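Local coordinates for protein quinoline 2-oxidoreductase large subunit (Pseudomonas putida, PDB 1T3Q) that carries the molybdopterin cytosine dinucleotide and molybdenum centre of an enzyme that oxidises quinoline at carbon 2, at residues 72-77 with 117-122; 190-195 with 768-773; 298-303 with 375-380. All coordinates share one frame; numbering follows the deposited sequence.

Contact 1 of 3, residues 72-77 with 117-122; sequences ELVWCG and AVVVAS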
ATOM      1  N   GLU B  72      22.444  -3.563  11.585  1.00 20.22           N
ATOM      2  CA  GLU B  72      22.639  -2.357  10.797  1.00 22.32           C
ATOM      3  C   GLU B  72      22.834  -1.118  11.657  1.00 22.07           C
ATOM      4  O   GLU B  72      23.367  -0.110  11.194  1.00 23.03           O
ATOM      5  CB  GLU B  72      21.434  -2.144   9.878  1.00 23.29           C
ATOM      6  CG  GLU B  72      21.234  -3.255   8.871  1.00 26.13           C
ATOM      7  CD  GLU B  72      22.330  -3.294   7.829  1.00 28.85           C
ATOM      8  OE1 GLU B  72      22.610  -4.389   7.300  1.00 32.49           O
ATOM      9  OE2 GLU B  72      22.905  -2.227   7.528  1.00 29.38           O
ATOM     10  N   LEU B  73      22.420  -1.191  12.913  1.00 21.46           N
ATOM     11  CA  LEU B  73      22.523  -0.024  13.770  1.00 22.34           C
ATOM     12  C   LEU B  73      22.249  -0.318  15.232  1.00 22.04           C
ATOM     13  O   LEU B  73      21.445  -1.187  15.561  1.00 20.96           O
ATOM     14  CB  LEU B  73      21.542   1.041  13.259  1.00 22.20           C
ATOM     15  CG  LEU B  73      21.279   2.354  14.010  1.00 24.64           C
ATOM     16  CD1 LEU B  73      20.499   3.288  13.096  1.00 22.18           C
ATOM     17  CD2 LEU B  73      20.501   2.099  15.294  1.00 24.11           C
ATOM     18  N   VAL B  74      22.935   0.408  16.110  1.00 20.07           N
ATOM     19  CA  VAL B  74      22.732   0.276  17.546  1.00 21.34           C
ATOM     20  C   VAL B  74      22.810   1.684  18.135  1.00 22.19           C
ATOM     21  O   VAL B  74      23.815   2.372  17.975  1.00 22.09           O
ATOM     22  CB  VAL B  74      23.806  -0.606  18.211  1.00 21.94           C
ATOM     23  CG1 VAL B  74      23.546  -0.686  19.707  1.00 23.11           C
ATOM     24  CG2 VAL B  74      23.790  -2.000  17.606  1.00 20.84           C
ATOM     25  N   TRP B  75      21.739   2.110  18.797  1.00 22.24           N
ATOM     26  CA  TRP B  75      21.683   3.440  19.401  1.00 22.10           C
ATOM     27  C   TRP B  75      21.556   3.382  20.913  1.00 22.86           C
ATOM     28  O   TRP B  75      20.948   2.462  21.460  1.00 22.48           O
ATOM     29  CB  TRP B  75      20.475   4.228  18.880  1.00 22.33           C
ATOM     30  CG  TRP B  75      20.637   4.901  17.552  1.00 21.56           C
ATOM     31  CD1 TRP B  75      21.772   4.992  16.797  1.00 21.74           C
ATOM     32  CD2 TRP B  75      19.620   5.609  16.836  1.00 21.35           C
ATOM     33  NE1 TRP B  75      21.521   5.713  15.652  1.00 22.56           N
ATOM     34  CE2 TRP B  75      20.208   6.104  15.652  1.00 21.94           C
ATOM     35  CE3 TRP B  75      18.264   5.873  17.081  1.00 21.98           C
ATOM     36  CZ2 TRP B  75      19.488   6.848  14.712  1.00 23.39           C
ATOM     37  CZ3 TRP B  75      17.548   6.613  16.145  1.00 22.32           C
ATOM     38  CH2 TRP B  75      18.163   7.092  14.976  1.00 23.34           C
ATOM     39  N   CYS B  76      22.137   4.370  21.586  1.00 21.86           N
ATOM     40  CA  CYS B  76      22.014   4.465  23.032  1.00 22.71           C
ATOM     41  C   CYS B  76      21.288   5.792  23.267  1.00 20.61           C
ATOM     42  O   CYS B  76      20.941   6.485  22.312  1.00 19.28           O
ATOM     43  CB  CYS B  76      23.389   4.450  23.711  1.00 26.24           C
ATOM     44  SG  CYS B  76      24.458   5.843  23.316  1.00 35.50           S
ATOM     45  N   GLY B  77      21.055   6.143  24.525  1.00 21.44           N
ATOM     46  CA  GLY B  77      20.344   7.376  24.825  1.00 23.37           C
ATOM     47  C   GLY B  77      20.918   8.648  24.229  1.00 24.23           C
ATOM     48  O   GLY B  77      20.168   9.544  23.840  1.00 22.47           O
ATOM     49  N   ALA B 117      18.886   0.999  25.099  1.00 18.92           N
ATOM     50  CA  ALA B 117      19.532   0.835  23.806  1.00 18.45           C
ATOM     51  C   ALA B 117      18.622   0.091  22.843  1.00 19.23           C
ATOM     52  O   ALA B 117      17.822  -0.746  23.258  1.00 18.27           O
ATOM     53  CB  ALA B 117      20.850   0.074  23.964  1.00 19.41           C
ATOM     54  N   VAL B 118      18.736   0.412  21.559  1.00 19.09           N
ATOM     55  CA  VAL B 118      17.948  -0.260  20.537  1.00 19.44           C
ATOM     56  C   VAL B 118      18.865  -0.784  19.440  1.00 20.74           C
ATOM     57  O   VAL B 118      19.891  -0.176  19.115  1.00 22.23           O
ATOM     58  CB  VAL B 118      16.884   0.667  19.899  1.00 18.89           C
ATOM     59  CG1 VAL B 118      15.799   0.978  20.916  1.00 17.62           C
ATOM     60  CG2 VAL B 118      17.532   1.949  19.391  1.00 19.58           C
ATOM     61  N   VAL B 119      18.492  -1.928  18.882  1.00 20.02           N
ATOM     62  CA  VAL B 119      19.260  -2.544  17.818  1.00 18.07           C
ATOM     63  C   VAL B 119      18.349  -2.795  16.625  1.00 18.54           C
ATOM     64  O   VAL B 119      17.229  -3.287  16.782  1.00 19.30           O
ATOM     65  CB  VAL B 119      19.846  -3.905  18.261  1.00 18.37           C
ATOM     66  CG1 VAL B 119      20.569  -4.564  17.091  1.00 17.03           C
ATOM     67  CG2 VAL B 119      20.795  -3.718  19.455  1.00 18.71           C
ATOM     68  N   VAL B 120      18.819  -2.432  15.440  1.00 17.61           N
ATOM     69  CA  VAL B 120      18.064  -2.681  14.221  1.00 16.92           C
ATOM     70  C   VAL B 120      18.872  -3.718  13.443  1.00 17.63           C
ATOM     71  O   VAL B 120      20.070  -3.534  13.200  1.00 17.87           O
ATOM     72  CB  VAL B 120      17.897  -1.404  13.382  1.00 17.25           C
ATOM     73  CG1 VAL B 120      17.226  -1.738  12.057  1.00 15.87           C
ATOM     74  CG2 VAL B 120      17.045  -0.393  14.150  1.00 18.27           C
ATOM     75  N   ALA B 121      18.225  -4.815  13.063  1.00 16.99           N
ATOM     76  CA  ALA B 121      18.914  -5.873  12.336  1.00 17.08           C
ATOM     77  C   ALA B 121      18.021  -6.529  11.281  1.00 18.44           C
ATOM     78  O   ALA B 121      16.844  -6.198  11.154  1.00 16.10           O
ATOM     79  CB  ALA B 121      19.429  -6.925  13.322  1.00 16.85           C
ATOM     80  N   SER B 122      18.600  -7.464  10.532  1.00 18.45           N
ATOM     81  CA  SER B 122      17.897  -8.165   9.459  1.00 20.38           C
ATOM     82  C   SER B 122      16.696  -8.977   9.927  1.00 20.56           C
ATOM     83  O   SER B 122      15.793  -9.266   9.140  1.00 21.80           O
ATOM     84  CB  SER B 122      18.876  -9.083   8.722  1.00 21.79           C
ATOM     85  OG  SER B 122      19.437 -10.015   9.624  1.00 24.19           O
TER

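Contact 2 of 3, residues 190-195 with 768-773; sequences QFSCGR and IETVPI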
ATOM      1  N   GLN B 190     -10.385   2.145  53.511  1.00 23.31           N
ATOM      2  CA  GLN B 190      -9.126   2.526  52.904  1.00 23.79           C
ATOM      3  C   GLN B 190      -8.989   1.567  51.730  1.00 23.33           C
ATOM      4  O   GLN B 190      -8.386   0.496  51.835  1.00 22.97           O
ATOM      5  CB  GLN B 190      -7.987   2.374  53.909  1.00 27.25           C
ATOM      6  CG  GLN B 190      -8.219   3.196  55.173  1.00 34.02           C
ATOM      7  CD  GLN B 190      -7.007   3.244  56.078  1.00 39.40           C
ATOM      8  OE1 GLN B 190      -6.419   2.211  56.400  1.00 43.26           O
ATOM      9  NE2 GLN B 190      -6.630   4.447  56.501  1.00 41.50           N
ATOM     10  N   PHE B 191      -9.599   1.955  50.615  1.00 22.07           N
ATOM     11  CA  PHE B 191      -9.595   1.143  49.409  1.00 21.36           C
ATOM     12  C   PHE B 191      -8.297   1.261  48.632  1.00 21.16           C
ATOM     13  O   PHE B 191      -7.651   2.308  48.618  1.00 21.09           O
ATOM     14  CB  PHE B 191     -10.780   1.539  48.529  1.00 19.70           C
ATOM     15  CG  PHE B 191     -12.117   1.219  49.145  1.00 21.06           C
ATOM     16  CD1 PHE B 191     -12.732  -0.004  48.906  1.00 21.14           C
ATOM     17  CD2 PHE B 191     -12.745   2.129  49.990  1.00 21.45           C
ATOM     18  CE1 PHE B 191     -13.953  -0.321  49.500  1.00 20.86           C
ATOM     19  CE2 PHE B 191     -13.967   1.826  50.592  1.00 22.37           C
ATOM     20  CZ  PHE B 191     -14.575   0.595  50.346  1.00 21.18           C
ATOM     21  N   SER B 192      -7.916   0.172  47.981  1.00 19.23           N
ATOM     22  CA  SER B 192      -6.699   0.158  47.199  1.00 19.94           C
ATOM     23  C   SER B 192      -6.836  -0.785  46.018  1.00 18.93           C
ATOM     24  O   SER B 192      -7.386  -1.876  46.149  1.00 19.82           O
ATOM     25  CB  SER B 192      -5.522  -0.281  48.069  1.00 19.77           C
ATOM     26  OG  SER B 192      -4.340  -0.375  47.294  1.00 25.78           O
ATOM     27  N   CYS B 193      -6.360  -0.348  44.860  1.00 18.61           N
ATOM     28  CA  CYS B 193      -6.393  -1.172  43.661  1.00 18.68           C
ATOM     29  C   CYS B 193      -4.956  -1.322  43.201  1.00 19.05           C
ATOM     30  O   CYS B 193      -4.190  -0.358  43.219  1.00 19.02           O
ATOM     31  CB  CYS B 193      -7.203  -0.504  42.550  1.00 18.28           C
ATOM     32  SG  CYS B 193      -8.910  -0.106  42.990  1.00 23.04           S
ATOM     33  N   GLY B 194      -4.583  -2.530  42.794  1.00 17.94           N
ATOM     34  CA  GLY B 194      -3.231  -2.734  42.318  1.00 17.05           C
ATOM     35  C   GLY B 194      -3.153  -2.342  40.857  1.00 16.74           C
ATOM     36  O   GLY B 194      -4.169  -2.029  40.237  1.00 17.36           O
ATOM     37  N   ARG B 195      -1.952  -2.341  40.297  1.00 14.90           N
ATOM     38  CA  ARG B 195      -1.805  -2.016  38.891  1.00 15.01           C
ATOM     39  C   ARG B 195      -2.336  -3.196  38.087  1.00 15.51           C
ATOM     40  O   ARG B 195      -2.320  -4.338  38.556  1.00 15.70           O
ATOM     41  CB  ARG B 195      -0.331  -1.808  38.524  1.00 17.49           C
ATOM     42  CG  ARG B 195       0.236  -0.478  38.980  1.00 17.23           C
ATOM     43  CD  ARG B 195       1.685  -0.274  38.546  1.00 17.70           C
ATOM     44  NE  ARG B 195       2.092   1.097  38.850  1.00 17.42           N
ATOM     45  CZ  ARG B 195       2.735   1.898  38.009  1.00 18.73           C
ATOM     46  NH1 ARG B 195       3.064   1.469  36.799  1.00 18.72           N
ATOM     47  NH2 ARG B 195       3.020   3.146  38.368  1.00 17.45           N
ATOM     48  N   ILE B 768     -13.258  -6.441  52.645  1.00 22.10           N
ATOM     49  CA  ILE B 768     -12.109  -6.548  51.762  1.00 22.02           C
ATOM     50  C   ILE B 768     -12.164  -5.306  50.889  1.00 22.15           C
ATOM     51  O   ILE B 768     -13.107  -5.105  50.117  1.00 21.32           O
ATOM     52  CB  ILE B 768     -12.162  -7.826  50.906  1.00 23.60           C
ATOM     53  CG1 ILE B 768     -11.958  -9.047  51.810  1.00 23.43           C
ATOM     54  CG2 ILE B 768     -11.099  -7.768  49.819  1.00 24.60           C
ATOM     55  CD1 ILE B 768     -11.884 -10.376  51.069  1.00 25.60           C
ATOM     56  N   GLU B 769     -11.149  -4.463  51.025  1.00 20.18           N
ATOM     57  CA  GLU B 769     -11.124  -3.213  50.293  1.00 21.51           C
ATOM     58  C   GLU B 769      -9.985  -3.080  49.297  1.00 21.44           C
ATOM     59  O   GLU B 769      -9.743  -2.001  48.750  1.00 20.66           O
ATOM     60  CB  GLU B 769     -11.129  -2.060  51.310  1.00 21.75           C
ATOM     61  CG  GLU B 769     -12.416  -2.053  52.155  1.00 23.13           C
ATOM     62  CD  GLU B 769     -12.331  -1.187  53.403  1.00 26.07           C
ATOM     63  OE1 GLU B 769     -13.383  -0.957  54.041  1.00 25.54           O
ATOM     64  OE2 GLU B 769     -11.216  -0.745  53.753  1.00 24.29           O
ATOM     65  N   THR B 770      -9.298  -4.188  49.041  1.00 20.55           N
ATOM     66  CA  THR B 770      -8.194  -4.191  48.088  1.00 20.09           C
ATOM     67  C   THR B 770      -8.472  -5.154  46.936  1.00 20.07           C
ATOM     68  O   THR B 770      -8.946  -6.266  47.161  1.00 21.19           O
ATOM     69  CB  THR B 770      -6.877  -4.639  48.758  1.00 21.36           C
ATOM     70  OG1 THR B 770      -6.574  -3.767  49.853  1.00 24.19           O
ATOM     71  CG2 THR B 770      -5.733  -4.602  47.761  1.00 20.81           C
ATOM     72  N   VAL B 771      -8.212  -4.718  45.706  1.00 19.77           N
ATOM     73  CA  VAL B 771      -8.370  -5.600  44.553  1.00 19.82           C
ATOM     74  C   VAL B 771      -6.972  -5.810  43.974  1.00 19.43           C
ATOM     75  O   VAL B 771      -6.110  -4.932  44.071  1.00 18.82           O
ATOM     76  CB  VAL B 771      -9.298  -5.014  43.452  1.00 21.27           C
ATOM     77  CG1 VAL B 771     -10.726  -4.903  43.979  1.00 22.40           C
ATOM     78  CG2 VAL B 771      -8.782  -3.664  42.979  1.00 20.19           C
ATOM     79  N   PRO B 772      -6.725  -6.980  43.366  1.00 18.17           N
ATOM     80  CA  PRO B 772      -7.682  -8.081  43.204  1.00 17.91           C
ATOM     81  C   PRO B 772      -7.948  -8.829  44.509  1.00 18.04           C
ATOM     82  O   PRO B 772      -7.086  -8.899  45.383  1.00 19.87           O
ATOM     83  CB  PRO B 772      -7.001  -8.964  42.167  1.00 17.89           C
ATOM     84  CG  PRO B 772      -5.553  -8.839  42.561  1.00 18.92           C
ATOM     85  CD  PRO B 772      -5.409  -7.342  42.807  1.00 18.25           C
ATOM     86  N   ILE B 773      -9.150  -9.380  44.636  1.00 18.01           N
ATOM     87  CA  ILE B 773      -9.524 -10.144  45.818  1.00 17.84           C
ATOM     88  C   ILE B 773      -9.124 -11.585  45.536  1.00 20.50           C
ATOM     89  O   ILE B 773      -9.868 -12.346  44.915  1.00 20.47           O
ATOM     90  CB  ILE B 773     -11.033 -10.057  46.067  1.00 18.30           C
ATOM     91  CG1 ILE B 773     -11.428  -8.587  46.250  1.00 15.83           C
ATOM     92  CG2 ILE B 773     -11.407 -10.889  47.283  1.00 19.33           C
ATOM     93  CD1 ILE B 773     -12.923  -8.348  46.384  1.00 17.35           C
TER
HETATM   94  O   HOH W   1      -6.861  -1.500  51.137  1.00 28.14           O

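Contact 3 of 3, residues 298-303 with 375-380; sequences QRNEMG and FTAGQI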
ATOM      1  N   GLN B 298      -4.686   3.265  42.437  1.00 20.49           N
ATOM      2  CA  GLN B 298      -4.919   4.402  43.306  1.00 21.28           C
ATOM      3  C   GLN B 298      -5.442   3.918  44.646  1.00 22.19           C
ATOM      4  O   GLN B 298      -5.983   2.815  44.765  1.00 21.09           O
ATOM      5  CB  GLN B 298      -5.862   5.450  42.672  1.00 24.59           C
ATOM      6  CG  GLN B 298      -7.139   4.964  42.029  1.00 23.72           C
ATOM      7  CD  GLN B 298      -8.076   6.121  41.638  1.00 22.61           C
ATOM      8  OE1 GLN B 298      -8.603   6.824  42.503  1.00 20.94           O
ATOM      9  NE2 GLN B 298      -8.280   6.317  40.336  1.00 16.70           N
ATOM     10  N   ARG B 299      -5.221   4.734  45.666  1.00 19.97           N
ATOM     11  CA  ARG B 299      -5.657   4.431  47.015  1.00 20.46           C
ATOM     12  C   ARG B 299      -6.729   5.470  47.288  1.00 20.13           C
ATOM     13  O   ARG B 299      -6.536   6.649  46.992  1.00 19.62           O
ATOM     14  CB  ARG B 299      -4.484   4.609  47.986  1.00 22.07           C
ATOM     15  N   ASN B 300      -7.870   5.031  47.800  1.00 18.71           N
ATOM     16  CA  ASN B 300      -8.952   5.952  48.115  1.00 20.56           C
ATOM     17  C   ASN B 300      -9.403   5.767  49.551  1.00 21.31           C
ATOM     18  O   ASN B 300     -10.017   4.757  49.896  1.00 21.97           O
ATOM     19  CB  ASN B 300     -10.149   5.757  47.174  1.00 19.10           C
ATOM     20  CG  ASN B 300      -9.859   6.215  45.755  1.00 20.44           C
ATOM     21  OD1 ASN B 300      -9.419   5.431  44.909  1.00 21.24           O
ATOM     22  ND2 ASN B 300     -10.088   7.494  45.494  1.00 17.13           N
ATOM     23  N   GLU B 301      -9.066   6.738  50.393  1.00 20.25           N
ATOM     24  CA  GLU B 301      -9.465   6.713  51.788  1.00 20.70           C
ATOM     25  C   GLU B 301     -10.790   7.455  51.767  1.00 20.81           C
ATOM     26  O   GLU B 301     -10.826   8.685  51.759  1.00 17.74           O
ATOM     27  CB  GLU B 301      -8.439   7.453  52.643  1.00 23.43           C
ATOM     28  CG  GLU B 301      -7.091   6.767  52.683  1.00 30.25           C
ATOM     29  CD  GLU B 301      -6.029   7.606  53.355  1.00 34.70           C
ATOM     30  OE1 GLU B 301      -6.309   8.159  54.440  1.00 36.34           O
ATOM     31  OE2 GLU B 301      -4.912   7.705  52.800  1.00 38.74           O
ATOM     32  N   MET B 302     -11.875   6.694  51.737  1.00 20.26           N
ATOM     33  CA  MET B 302     -13.205   7.268  51.647  1.00 20.36           C
ATOM     34  C   MET B 302     -14.040   7.123  52.905  1.00 20.93           C
ATOM     35  O   MET B 302     -13.930   6.141  53.639  1.00 22.40           O
ATOM     36  CB  MET B 302     -13.940   6.631  50.464  1.00 21.25           C
ATOM     37  CG  MET B 302     -15.242   7.313  50.082  1.00 23.01           C
ATOM     38  SD  MET B 302     -16.021   6.505  48.664  1.00 21.72           S
ATOM     39  CE  MET B 302     -15.063   7.154  47.327  1.00 21.11           C
ATOM     40  N   GLY B 303     -14.881   8.126  53.143  1.00 21.38           N
ATOM     41  CA  GLY B 303     -15.754   8.115  54.299  1.00 20.04           C
ATOM     42  C   GLY B 303     -17.112   8.627  53.865  1.00 19.42           C
ATOM     43  O   GLY B 303     -17.200   9.572  53.086  1.00 20.71           O
ATOM     44  N   PHE B 375     -12.136   6.432  36.938  1.00 15.36           N
ATOM     45  CA  PHE B 375     -13.502   6.367  37.462  1.00 14.40           C
ATOM     46  C   PHE B 375     -13.749   5.083  38.255  1.00 15.44           C
ATOM     47  O   PHE B 375     -14.512   5.070  39.219  1.00 16.08           O
ATOM     48  CB  PHE B 375     -14.520   6.443  36.314  1.00 14.79           C
ATOM     49  CG  PHE B 375     -14.292   7.586  35.359  1.00 17.21           C
ATOM     50  CD1 PHE B 375     -13.971   8.859  35.829  1.00 16.84           C
ATOM     51  CD2 PHE B 375     -14.439   7.397  33.988  1.00 15.68           C
ATOM     52  CE1 PHE B 375     -13.803   9.920  34.950  1.00 20.58           C
ATOM     53  CE2 PHE B 375     -14.272   8.453  33.096  1.00 19.95           C
ATOM     54  CZ  PHE B 375     -13.954   9.722  33.579  1.00 20.28           C
ATOM     55  N   THR B 376     -13.087   4.003  37.854  1.00 14.82           N
ATOM     56  CA  THR B 376     -13.279   2.710  38.503  1.00 14.91           C
ATOM     57  C   THR B 376     -13.000   2.613  40.004  1.00 15.50           C
ATOM     58  O   THR B 376     -13.832   2.101  40.752  1.00 16.57           O
ATOM     59  CB  THR B 376     -12.456   1.610  37.787  1.00 15.08           C
ATOM     60  OG1 THR B 376     -12.769   1.616  36.386  1.00 14.62           O
ATOM     61  CG2 THR B 376     -12.790   0.239  38.362  1.00 13.89           C
ATOM     62  N   ALA B 377     -11.843   3.099  40.453  1.00 16.63           N
ATOM     63  CA  ALA B 377     -11.488   2.995  41.871  1.00 15.24           C
ATOM     64  C   ALA B 377     -12.530   3.594  42.810  1.00 16.57           C
ATOM     65  O   ALA B 377     -12.955   2.943  43.769  1.00 17.66           O
ATOM     66  CB  ALA B 377     -10.130   3.647  42.124  1.00 16.35           C
ATOM     67  N   GLY B 378     -12.932   4.829  42.535  1.00 16.29           N
ATOM     68  CA  GLY B 378     -13.919   5.496  43.374  1.00 17.38           C
ATOM     69  C   GLY B 378     -15.276   4.819  43.327  1.00 17.45           C
ATOM     70  O   GLY B 378     -16.005   4.806  44.316  1.00 18.94           O
ATOM     71  N   GLN B 379     -15.625   4.269  42.170  1.00 17.47           N
ATOM     72  CA  GLN B 379     -16.897   3.569  42.011  1.00 16.28           C
ATOM     73  C   GLN B 379     -16.887   2.370  42.960  1.00 16.81           C
ATOM     74  O   GLN B 379     -17.855   2.125  43.677  1.00 17.02           O
ATOM     75  CB  GLN B 379     -17.062   3.105  40.559  1.00 17.48           C
ATOM     76  CG  GLN B 379     -18.404   2.428  40.234  1.00 15.89           C
ATOM     77  CD  GLN B 379     -19.575   3.397  40.202  1.00 19.22           C
ATOM     78  OE1 GLN B 379     -19.399   4.601  39.999  1.00 18.93           O
ATOM     79  NE2 GLN B 379     -20.783   2.871  40.374  1.00 17.50           N
ATOM     80  N   ILE B 380     -15.784   1.622  42.964  1.00 15.88           N
ATOM     81  CA  ILE B 380     -15.649   0.469  43.851  1.00 16.85           C
ATOM     82  C   ILE B 380     -15.817   0.889  45.311  1.00 17.48           C
ATOM     83  O   ILE B 380     -16.609   0.314  46.053  1.00 16.78           O
ATOM     84  CB  ILE B 380     -14.252  -0.208  43.707  1.00 17.16           C
ATOM     85  CG1 ILE B 380     -14.157  -0.944  42.370  1.00 15.67           C
ATOM     86  CG2 ILE B 380     -14.015  -1.184  44.866  1.00 17.78           C
ATOM     87  CD1 ILE B 380     -12.765  -1.469  42.064  1.00 17.65           C
TER

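Contact 1 of 3, residues 72-77 with 117-122
Leu73 to Cys76 run antiparallel to Ala117 to Val120, with the axes of strands 72-76 and 117-121 4.8 Å apart and their directions at 171°. Trp75 and Val118 form one hydrogen-bonded pair: Trp75 N meets Val118 O at 3.0 Å, in the carbonyl plane, and Val118 N returns a bond to Trp75 O. Val120 N gives to Leu73 O at 2.9 Å. Val120 O is shared, taking a strong bond from Glu72 N at 2.9 Å and a weak one from Leu73 N at 3.3 Å. On one face Val74 and Val119 stand side by side, both with CG1 anti to the backbone N (chi1 179° and 176°), a shared setting that brings their CG2 methyls to 3.9 Å. On the other face Val118 CG2 touches Trp75 CB at 3.8 Å. The indole leads away from Val118, and Leu73 CD2 sits 3.5 Å above one face of the Trp75 ring, offset toward its rim. Leu271 and Leu275 of helix 263-275 cover this side. With Glu72 and Leu73 both opposite Val120, the pairing is a classic beta bulge, where strand 71-76, in the a/b hammerhead region, forms an outermost strand of a mixed sheet within this chain.

Contact 2 of 3, residues 190-195 with 768-773
Glu769 holds CG beside its backbone N (chi1 -63°) and runs extended beyond it, a shape that lays its methylene chain over the Phe191 ring and carries the carboxylate on to Gln190. Phe191, on strand 185-193, likewise has CG beside its backbone N (chi1 -66°), which swings the ring under Glu769. Glu769 CG lies 3.9 Å from the Phe191 ring centroid and 27° off the normal, a CH-pi contact over the face but shifted toward the rim. Gln190 N reaches Glu769 OE2 at 3.0 Å from above the carboxylate plane, while OE1 makes a salt bridge to Arg388, so both oxygens are held. The backbones then pair in parallel. Ser192 bonds through both its N and its O, to Glu769 O (2.9 Å) and Val771 N, and Gly194 N bonds to Val771 O just before the cis peptide of Pro772, the alternating pattern of parallel strands. A water bridges the strands at one side, 2.6 Å from both Gln190 O, to which it donates, and Thr770 OG1. On the buried face Val771 CG2 packs 3.6 Å from Cys193 CB, with Val754 of helix 744-761 behind the valine. The result is a short parallel beta pairing, two bridges long, by which chain from near the C-terminus joins the edge of a mixed sheet whose strand 185-193 belongs to the molybdopterin cofactor-binding domain.

Contact 3 of 3, residues 298-303 with 375-380
The methyl of Ala377 rests against the neighbouring amides of Gln298 and Asn300, and the whole contact is a helix lying against one face of a beta sheet in the molybdopterin cofactor-binding domain. Strand 298-303 and helix 375-380 run in roughly the same direction, 33° apart, with their axes 8.8 Å from each other at closest approach. Gln298, Asn300 and Met302 are the residues of this strand that meet the helix.

Gln298 comes closest. Its CG is placed between the backbone N and the carbonyl carbon (chi1 47°), and the chain then extends so that the amide turns its flat face to the Ala377 methyl, which sits almost directly over CD: CG and CD are both 3.3 Å from Ala377 CB, and OE1 and NE2 are only a little further. Asn300 approaches the same methyl with its oxygen alone, OD1 lying 3.4 Å from Ala377 CB. No hydrogen bond links strand and helix here; polar side chains serve as packing surface, and their polar ends are bonded to residues outside the two segments, Glu336 for Gln298 and Asn317, on strand 312-322, for Asn300.

Phe375 and Gln379 point away from the strand and pack on Ile747 and Ala751 of helix 744-761, so the helix lies between the sheet and that helix. Molybdenum is not far off: the Gln298 side chain is about 12 Å from the dioxosulfidomolybdenum ion, and Tyr370 and Arg371 of that ion's pocket come shortly before the helix in the chain.

Further along the strand, Met302 stretches out to SD and then bends at chi3 (-79°), turning its methyl toward the helix backbone, where CE stops 3.9 Å from Gly378 O.

Overall arrangement
Contacts 2 and 3 are neighbours, centres 9 Å apart, and share a sheet: strand 185-193 pairs with 770-771 in the one and borders strand 298-306 of the other, Phe191 O lying 2.9 Å from Asn300 N. Helix 375-393 packs on both, since Cys193 SG also touches Ala377 CB. Contact 1 stands apart in the hammerhead region, its centre about 41 Å from that of contact 2 and about 43 Å from that of contact 3. Contact 3 is wholly buried and joins by packing alone; contact 1, mostly buried, and contact 2, partly buried with a charged side chain and a bridging water, are backbone ladders, antiparallel and parallel respectively.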